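Local coordinates for FOKI restriction endonuclease (Planomicrobium okeanokoites, PDB 2FOK), which cleaves double-stranded DNA as a metal-dependent type IIS restriction endonuclease, with separate regions for recognition and cleavage, at residues A[532-535]-A[536-540]; A[313-316]-A[317-321]. All coordinates share one frame; numbering follows the deposited sequence.

Interaction 1: residues A[532-535]-A[536-540]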
loop_
_atom_site.group_PDB
_atom_site.type_symbol
_atom_site.label_atom_id
_atom_site.label_comp_id
_atom_site.label_asym_id
_atom_site.label_seq_id
_atom_site.Cartn_x
_atom_site.Cartn_y
_atom_site.Cartn_z
ATOM N N LEU A 532 -33.817 2.222 5.740
ATOM C CA LEU A 532 -34.058 0.793 5.526
ATOM C C LEU A 532 -35.557 0.516 5.505
ATOM O O LEU A 532 -36.047 -0.268 4.692
ATOM C CB LEU A 532 -33.407 -0.021 6.654
ATOM C CG LEU A 532 -32.028 -0.677 6.516
ATOM C CD1 LEU A 532 -31.210 -0.055 5.399
ATOM C CD2 LEU A 532 -31.314 -0.566 7.851
ATOM N N THR A 533 -36.287 1.169 6.404
ATOM C CA THR A 533 -37.738 0.981 6.483
ATOM C C THR A 533 -38.417 1.443 5.192
ATOM O O THR A 533 -39.367 0.819 4.712
ATOM C CB THR A 533 -38.318 1.764 7.676
ATOM O OG1 THR A 533 -37.793 1.215 8.887
ATOM C CG2 THR A 533 -39.838 1.672 7.714
ATOM N N ARG A 534 -37.910 2.535 4.632
ATOM C CA ARG A 534 -38.455 3.094 3.408
ATOM C C ARG A 534 -38.139 2.253 2.180
ATOM O O ARG A 534 -38.994 2.060 1.324
ATOM C CB ARG A 534 -37.929 4.519 3.215
ATOM C CG ARG A 534 -38.430 5.218 1.970
ATOM C CD ARG A 534 -37.911 6.639 1.922
ATOM N NE ARG A 534 -36.473 6.722 1.672
ATOM C CZ ARG A 534 -35.892 6.481 0.498
ATOM N NH1 ARG A 534 -36.622 6.137 -0.549
ATOM N NH2 ARG A 534 -34.573 6.603 0.359
ATOM N N LEU A 535 -36.911 1.756 2.089
ATOM C CA LEU A 535 -36.504 0.937 0.940
ATOM C C LEU A 535 -37.217 -0.408 0.918
ATOM O O LEU A 535 -37.484 -0.953 -0.155
ATOM C CB LEU A 535 -34.995 0.690 0.959
ATOM C CG LEU A 535 -34.057 1.800 0.485
ATOM C CD1 LEU A 535 -32.634 1.300 0.596
ATOM C CD2 LEU A 535 -34.364 2.200 -0.952
ATOM N N ASN A 536 -37.500 -0.947 2.103
ATOM C CA ASN A 536 -38.191 -2.226 2.233
ATOM C C ASN A 536 -39.655 -2.106 1.814
ATOM O O ASN A 536 -40.235 -3.052 1.289
ATOM C CB ASN A 536 -38.142 -2.717 3.682
ATOM C CG ASN A 536 -39.164 -3.811 3.957
ATOM O OD1 ASN A 536 -40.221 -3.563 4.548
ATOM N ND2 ASN A 536 -38.855 -5.029 3.520
ATOM N N HIS A 537 -40.237 -0.935 2.078
ATOM C CA HIS A 537 -41.629 -0.631 1.772
ATOM C C HIS A 537 -41.822 -0.431 0.269
ATOM O O HIS A 537 -42.836 -0.837 -0.295
ATOM C CB HIS A 537 -42.044 0.639 2.532
ATOM C CG HIS A 537 -43.497 0.990 2.403
ATOM N ND1 HIS A 537 -44.120 1.884 3.249
ATOM C CD2 HIS A 537 -44.439 0.605 1.509
ATOM C CE1 HIS A 537 -45.380 2.035 2.881
ATOM N NE2 HIS A 537 -45.598 1.269 1.826
ATOM N N ILE A 538 -40.841 0.185 -0.377
ATOM C CA ILE A 538 -40.919 0.447 -1.809
ATOM C C ILE A 538 -40.638 -0.798 -2.646
ATOM O O ILE A 538 -41.383 -1.113 -3.571
ATOM C CB ILE A 538 -39.898 1.560 -2.249
ATOM C CG1 ILE A 538 -40.168 2.870 -1.508
ATOM C CG2 ILE A 538 -39.985 1.801 -3.761
ATOM C CD1 ILE A 538 -39.073 3.902 -1.720
ATOM N N THR A 539 -39.563 -1.505 -2.320
ATOM C CA THR A 539 -39.160 -2.685 -3.084
ATOM C C THR A 539 -39.613 -4.025 -2.517
ATOM O O THR A 539 -39.587 -5.029 -3.223
ATOM C CB THR A 539 -37.632 -2.723 -3.230
ATOM O OG1 THR A 539 -37.045 -3.195 -2.005
ATOM C CG2 THR A 539 -37.103 -1.342 -3.537
ATOM N N ASN A 540 -40.015 -4.031 -1.249
ATOM C CA ASN A 540 -40.483 -5.224 -0.535
ATOM C C ASN A 540 -39.373 -6.210 -0.159
ATOM O O ASN A 540 -39.631 -7.286 0.392
ATOM C CB ASN A 540 -41.595 -5.938 -1.324
ATOM C CG ASN A 540 -42.887 -5.127 -1.377
ATOM O OD1 ASN A 540 -43.377 -4.810 -2.453
ATOM N ND2 ASN A 540 -43.433 -4.775 -0.211
HETATM O O HOH W 1 -40.516 -1.526 6.117
#
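Thr539 and Leu535 meet one turn apart, at the C-terminal end of helix 528-539. Leu535 O takes two hydrogen bonds from this one residue. Thr539 N lies 3.1 Å from Leu535 O, in the usual helical way. Thr539 OG1 lies 2.9 Å from Leu535 O. The two donors reach the oxygen from opposite faces of the carbonyl plane. The hydroxyl gets there because chi1 of 78° sets OG1 between the backbone N and the carbonyl carbon. The same OG1 is hydrogen-bonded to the backbone N of Cys541. A valine here would probably leave Leu535 O with the amide alone and deprive Cys541 N of its partner.

A water gives a second polar link. It donates to Thr533 O and, at 2.6 Å, to Asn536 OD1. The other end of that amide, ND2, donates to Cys541 O.

Arg534 and Ile538 make a van der Waals contact, side by side and pointing the same way. Ile538 CD1 comes 3.5 Å from Arg534 NH1, oblique to the guanidinium, and 4.0 Å from Arg534 CG. A bend at chi3 (70°) turns the guanidinium so that NH1 comes near this methyl. NH2 bonds to Gln531 OE1. Leu535 packs on Phe517 of strand 515-521, within a beta-alpha-beta unit of the cleavage domain.

Polar side chains of the last turn thus satisfy backbone atoms just past the helix, and probably help fix the turn into strand 542-547.

Interaction 2: residues A[313-316]-A[317-321]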
loop_
_atom_site.group_PDB
_atom_site.type_symbol
_atom_site.label_atom_id
_atom_site.label_comp_id
_atom_site.label_asym_id
_atom_site.label_seq_id
_atom_site.Cartn_x
_atom_site.Cartn_y
_atom_site.Cartn_z
ATOM N N ILE A 313 11.265 -4.677 17.696
ATOM C CA ILE A 313 11.264 -6.108 17.444
ATOM C C ILE A 313 12.464 -6.433 16.560
ATOM O O ILE A 313 13.097 -7.475 16.710
ATOM C CB ILE A 313 9.972 -6.597 16.746
ATOM C CG1 ILE A 313 8.738 -6.267 17.591
ATOM C CG2 ILE A 313 10.031 -8.096 16.580
ATOM C CD1 ILE A 313 7.424 -6.267 16.793
ATOM N N LEU A 314 12.772 -5.542 15.627
ATOM C CA LEU A 314 13.917 -5.732 14.748
ATOM C C LEU A 314 15.173 -5.850 15.621
ATOM O O LEU A 314 15.984 -6.757 15.444
ATOM C CB LEU A 314 14.074 -4.526 13.815
ATOM C CG LEU A 314 14.252 -4.723 12.305
ATOM C CD1 LEU A 314 14.692 -3.409 11.680
ATOM C CD2 LEU A 314 15.250 -5.819 12.014
ATOM N N GLU A 315 15.313 -4.921 16.565
ATOM C CA GLU A 315 16.458 -4.871 17.469
ATOM C C GLU A 315 16.663 -6.150 18.249
ATOM O O GLU A 315 17.788 -6.648 18.356
ATOM C CB GLU A 315 16.294 -3.729 18.462
ATOM C CG GLU A 315 16.661 -2.369 17.916
ATOM C CD GLU A 315 16.703 -1.325 19.007
ATOM O OE1 GLU A 315 16.534 -1.707 20.186
ATOM O OE2 GLU A 315 16.902 -0.133 18.687
ATOM N N ILE A 316 15.575 -6.671 18.811
ATOM C CA ILE A 316 15.637 -7.889 19.601
ATOM C C ILE A 316 16.165 -9.017 18.747
ATOM O O ILE A 316 17.070 -9.745 19.153
ATOM C CB ILE A 316 14.250 -8.252 20.169
ATOM C CG1 ILE A 316 13.768 -7.138 21.107
ATOM C CG2 ILE A 316 14.327 -9.544 20.942
ATOM C CD1 ILE A 316 12.352 -7.333 21.654
ATOM N N LEU A 317 15.615 -9.152 17.548
ATOM C CA LEU A 317 16.046 -10.204 16.631
ATOM C C LEU A 317 17.512 -10.019 16.298
ATOM O O LEU A 317 18.265 -10.987 16.188
ATOM C CB LEU A 317 15.221 -10.162 15.343
ATOM C CG LEU A 317 13.826 -10.748 15.521
ATOM C CD1 LEU A 317 12.875 -10.151 14.505
ATOM C CD2 LEU A 317 13.910 -12.265 15.380
ATOM N N ILE A 318 17.919 -8.766 16.153
ATOM C CA ILE A 318 19.302 -8.471 15.826
ATOM C C ILE A 318 20.284 -8.936 16.897
ATOM O O ILE A 318 21.117 -9.803 16.643
ATOM C CB ILE A 318 19.491 -6.962 15.547
ATOM C CG1 ILE A 318 18.817 -6.618 14.216
ATOM C CG2 ILE A 318 20.981 -6.618 15.470
ATOM C CD1 ILE A 318 19.259 -5.324 13.581
ATOM N N LYS A 319 20.182 -8.386 18.102
ATOM C CA LYS A 319 21.117 -8.775 19.153
ATOM C C LYS A 319 20.884 -10.160 19.757
ATOM O O LYS A 319 21.569 -10.543 20.704
ATOM C CB LYS A 319 21.138 -7.712 20.265
ATOM C CG LYS A 319 19.947 -7.735 21.208
ATOM C CD LYS A 319 19.113 -6.460 21.072
ATOM C CE LYS A 319 18.840 -5.806 22.430
ATOM N NZ LYS A 319 17.606 -4.954 22.412
ATOM N N ALA A 320 19.941 -10.919 19.201
ATOM C CA ALA A 320 19.638 -12.249 19.721
ATOM C C ALA A 320 19.869 -13.368 18.712
ATOM O O ALA A 320 20.192 -13.117 17.545
ATOM C CB ALA A 320 18.197 -12.287 20.209
ATOM N N GLY A 321 19.704 -14.606 19.180
ATOM C CA GLY A 321 19.863 -15.774 18.326
ATOM C C GLY A 321 18.495 -16.316 17.924
ATOM O O GLY A 321 17.653 -15.556 17.440
#
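Leu317 lies alongside Ile313 one turn earlier in helix 303-319, both pointing the same way. Its CD1 is 4.1 Å from Ile313 CG2, and the same methyl lies 3.5 Å from Ile313 O. That oxygen accepts the hydrogen bond of Leu317 N, which is nearly straight at 169°. The amide bonds to the carbonyl, while the methyl only packs against it. Ile313 CG2 is anti to its own N (chi1 of CG1 -59°), which turns this methyl to Leu317, while the side chain also touches Ile328 of helix 325-334 and Asp347 of helix 341-352.

The side chains of Ile318 and Leu314 are a little farther apart. Leu314 CD2 is 4.3 Å from Ile318 CG1. Ile318 CG1 also lies 3.1 Å from Leu314 O. Ile318 N bonds to Leu314 O in the carbonyl plane. Leu314 also packs on Leu351 of helix 341-352 and on Phe374. The helix belongs to the D3 domain, a family of the helix-turn-helix clan, and its buried Ile313 and Leu314 face the neighbouring helices.

The charged pair is on a more open part of the helix. Glu315 and Lys319 cross, and Lys319 NZ stays 4.1 Å from Glu315 OE1, beyond a salt bridge. The carboxylate has a firmer mate: OE2 forms a salt bridge with Arg379. Lys319 bends at chi2 and chi3, and its CD passes 3.0 Å from Glu315 O. This oxygen also accepts the hydrogen bond of Lys319 N, which arrives nearly along the C=O axis. One residue on, Ala320 CB points back toward the helix and sits 3.0 Å from Ile316 O, where the chain has left helical geometry.

In the fold
Interactions 1 and 2 are both local, at the C-terminal ends of helices 528-539 and 303-319, but they lie in different parts of the enzyme. Residues 532-540 belong to the cleavage domain of the PDDEXK clan, where their helix connects two parallel strands of the mixed sheet. Residues 313-321 belong to the D3 domain, where their helix packs against helices 325-334 and 341-352. The centres are 58 Å apart, the nearest atoms about 40 Å, and the two lie on opposite sides of the chain's centre. They do not touch. In sequence, interaction 2 comes first. No metal or DNA takes part in either contact.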